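Local coordinates for oligopeptide-binding protein AppA (Bacillus subtilis, PDB 1XOC), which binds oligopeptides, including tetra- and pentapeptides, for import by the App ABC transport system of the cell, at residues A308-S313 with N318-I323. Numbering follows the deposited sequence.
Sequences AYIPES and NYPKDI
Ile-310 and Tyr-319 meet inside the long loop that links strand 306-307 to helix 332-341 in this peptide-binding protein of the solute-binding protein 5 family. Within 308-313 an inverse gamma turn centres on Pro-311, closed by a weak bond from Glu-312 N to Ile-310 O. The chain comes back between the segments, and residues 318-323 pack against 308-313 through side chains, two backbone carbonyls and one water; no direct hydrogen bond joins them. The apolar contacts gather round one methyl: Ile-310 CD1 lies 3.8 Å from CZ of Tyr-319, obliquely to the ring, and 3.8 Å from Pro-320 CG, a corner of the pyrrolidine ring. Ile-323 CG2 lies 4.1 Å from Ile-310 CD1, a looser contact. Pro-320 also covers part of one face of the Tyr-319 ring, its CD standing above the plane and offset toward the rim. With CG anti to the backbone N (chi1 -172°), that ring extends to 308-313, and its CE2 edge lies 3.3 Å from Glu-312 O, which sits near the ring plane. Such an edge approach brings the carbonyl oxygen to aromatic C-H groups. Ser-313 O, 3.4 Å from Tyr-319 CD2, comes in obliquely. Ser-313 N donates to Glu-312 OE1 (2.9 Å), on the anti side and 30° out of the carboxylate plane; the glutamate's bend at chi2 is consistent with this turn back to the next amide. Outside the pair, Tyr-488 of strand 483-496 hydrogen-bonds Ile-310 O and touches Tyr-319, while Tyr-474 of helix 463-480 packs on Glu-312 and Pro-320. Were the Tyr-319 ring cut back to an alanine here, the Ile-310 methyl would probably lose its aromatic neighbour and the bridging water its phenolic partner. That water lies 2.7 Å from Tyr-319 OH and accepts the N-H of Tyr-309, with 2.9 Å between Tyr-309 N and the water oxygen.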
loop_
_atom_site.group_PDB
_atom_site.type_symbol
_atom_site.label_atom_id
_atom_site.label_comp_id
_atom_site.label_asym_id
_atom_site.label_seq_id
_atom_site.Cartn_x
_atom_site.Cartn_y
_atom_site.Cartn_z
ATOM N N ALA A 308 -13.955 10.533 -0.907
ATOM C CA ALA A 308 -13.782 9.486 -1.916
ATOM C C ALA A 308 -15.091 8.712 -2.125
ATOM O O ALA A 308 -15.741 8.316 -1.161
ATOM C CB ALA A 308 -12.712 8.524 -1.499
ATOM N N TYR A 309 -15.469 8.502 -3.393
ATOM C CA TYR A 309 -16.626 7.683 -3.726
ATOM C C TYR A 309 -16.294 6.480 -4.617
ATOM O O TYR A 309 -17.180 5.653 -4.878
ATOM C CB TYR A 309 -17.653 8.533 -4.454
ATOM C CG TYR A 309 -18.049 9.748 -3.691
ATOM C CD1 TYR A 309 -18.959 9.654 -2.646
ATOM C CD2 TYR A 309 -17.500 10.987 -3.970
ATOM C CE1 TYR A 309 -19.340 10.762 -1.912
ATOM C CE2 TYR A 309 -17.878 12.122 -3.222
ATOM C CZ TYR A 309 -18.805 11.990 -2.191
ATOM O OH TYR A 309 -19.195 13.083 -1.438
ATOM N N ILE A 310 -15.041 6.409 -5.082
ATOM C CA ILE A 310 -14.567 5.409 -6.038
ATOM C C ILE A 310 -13.288 4.748 -5.502
ATOM O O ILE A 310 -12.427 5.437 -4.949
ATOM C CB ILE A 310 -14.316 6.122 -7.394
ATOM C CG1 ILE A 310 -15.634 6.683 -7.903
ATOM C CG2 ILE A 310 -13.676 5.232 -8.446
ATOM C CD1 ILE A 310 -15.463 7.661 -8.992
ATOM N N PRO A 311 -13.142 3.409 -5.679
ATOM C CA PRO A 311 -11.939 2.699 -5.220
ATOM C C PRO A 311 -10.731 2.887 -6.146
ATOM O O PRO A 311 -10.059 1.921 -6.532
ATOM C CB PRO A 311 -12.414 1.232 -5.198
ATOM C CG PRO A 311 -13.360 1.164 -6.298
ATOM C CD PRO A 311 -14.116 2.469 -6.262
ATOM N N GLU A 312 -10.441 4.129 -6.493
ATOM C CA GLU A 312 -9.297 4.429 -7.361
ATOM C C GLU A 312 -8.901 5.874 -7.128
ATOM O O GLU A 312 -9.716 6.694 -6.736
ATOM C CB GLU A 312 -9.657 4.209 -8.826
ATOM C CG GLU A 312 -8.462 4.364 -9.814
ATOM C CD GLU A 312 -7.221 3.541 -9.408
ATOM O OE1 GLU A 312 -6.284 4.119 -8.807
ATOM O OE2 GLU A 312 -7.200 2.318 -9.700
ATOM N N SER A 313 -7.632 6.175 -7.338
ATOM C CA SER A 313 -7.131 7.522 -7.129
ATOM C C SER A 313 -7.435 8.387 -8.349
ATOM O O SER A 313 -7.295 7.929 -9.497
ATOM C CB SER A 313 -5.624 7.472 -6.981
ATOM O OG SER A 313 -5.104 8.756 -6.868
ATOM N N ASN A 318 -7.226 5.494 -15.194
ATOM C CA ASN A 318 -8.459 4.717 -15.228
ATOM C C ASN A 318 -9.575 5.323 -14.390
ATOM O O ASN A 318 -10.667 4.757 -14.308
ATOM C CB ASN A 318 -8.178 3.304 -14.732
ATOM C CG ASN A 318 -9.180 2.290 -15.244
ATOM O OD1 ASN A 318 -9.665 2.378 -16.370
ATOM N ND2 ASN A 318 -9.502 1.316 -14.405
ATOM N N TYR A 319 -9.299 6.439 -13.726
ATOM C CA TYR A 319 -10.283 7.039 -12.853
ATOM C C TYR A 319 -11.402 7.531 -13.748
ATOM O O TYR A 319 -11.136 8.218 -14.742
ATOM C CB TYR A 319 -9.672 8.171 -12.046
ATOM C CG TYR A 319 -10.592 8.738 -10.969
ATOM C CD1 TYR A 319 -11.422 9.828 -11.241
ATOM C CD2 TYR A 319 -10.651 8.179 -9.698
ATOM C CE1 TYR A 319 -12.260 10.344 -10.258
ATOM C CE2 TYR A 319 -11.465 8.703 -8.723
ATOM C CZ TYR A 319 -12.263 9.776 -9.002
ATOM O OH TYR A 319 -13.088 10.285 -8.004
ATOM N N PRO A 320 -12.651 7.155 -13.430
ATOM C CA PRO A 320 -13.772 7.437 -14.312
ATOM C C PRO A 320 -14.206 8.887 -14.209
ATOM O O PRO A 320 -14.759 9.291 -13.195
ATOM C CB PRO A 320 -14.848 6.485 -13.804
ATOM C CG PRO A 320 -14.558 6.333 -12.386
ATOM C CD PRO A 320 -13.076 6.422 -12.230
ATOM N N LYS A 321 -13.952 9.649 -15.260
ATOM C CA LYS A 321 -14.205 11.082 -15.276
ATOM C C LYS A 321 -15.700 11.442 -15.261
ATOM O O LYS A 321 -16.100 12.446 -14.662
ATOM C CB LYS A 321 -13.538 11.678 -16.515
ATOM C CG LYS A 321 -13.359 13.186 -16.478
ATOM C CD LYS A 321 -12.024 13.603 -17.088
ATOM C CE LYS A 321 -10.832 13.162 -16.235
ATOM N NZ LYS A 321 -9.573 13.812 -16.707
ATOM N N ASP A 322 -16.519 10.606 -15.896
ATOM C CA ASP A 322 -17.916 10.945 -16.194
ATOM C C ASP A 322 -18.904 9.857 -15.758
ATOM O O ASP A 322 -19.873 9.569 -16.467
ATOM C CB ASP A 322 -18.058 11.214 -17.704
ATOM C CG ASP A 322 -17.439 10.104 -18.566
ATOM O OD1 ASP A 322 -17.803 9.993 -19.758
ATOM O OD2 ASP A 322 -16.588 9.345 -18.039
ATOM N N ILE A 323 -18.665 9.279 -14.584
ATOM C CA ILE A 323 -19.486 8.194 -14.046
ATOM C C ILE A 323 -20.361 8.713 -12.890
ATOM O O ILE A 323 -19.895 9.469 -12.029
ATOM C CB ILE A 323 -18.571 7.029 -13.560
ATOM C CG1 ILE A 323 -19.324 5.712 -13.486
ATOM C CG2 ILE A 323 -17.928 7.331 -12.189
ATOM C CD1 ILE A 323 -18.505 4.614 -12.823
HETATM O O HOH W 1 -14.702 9.944 -5.840
#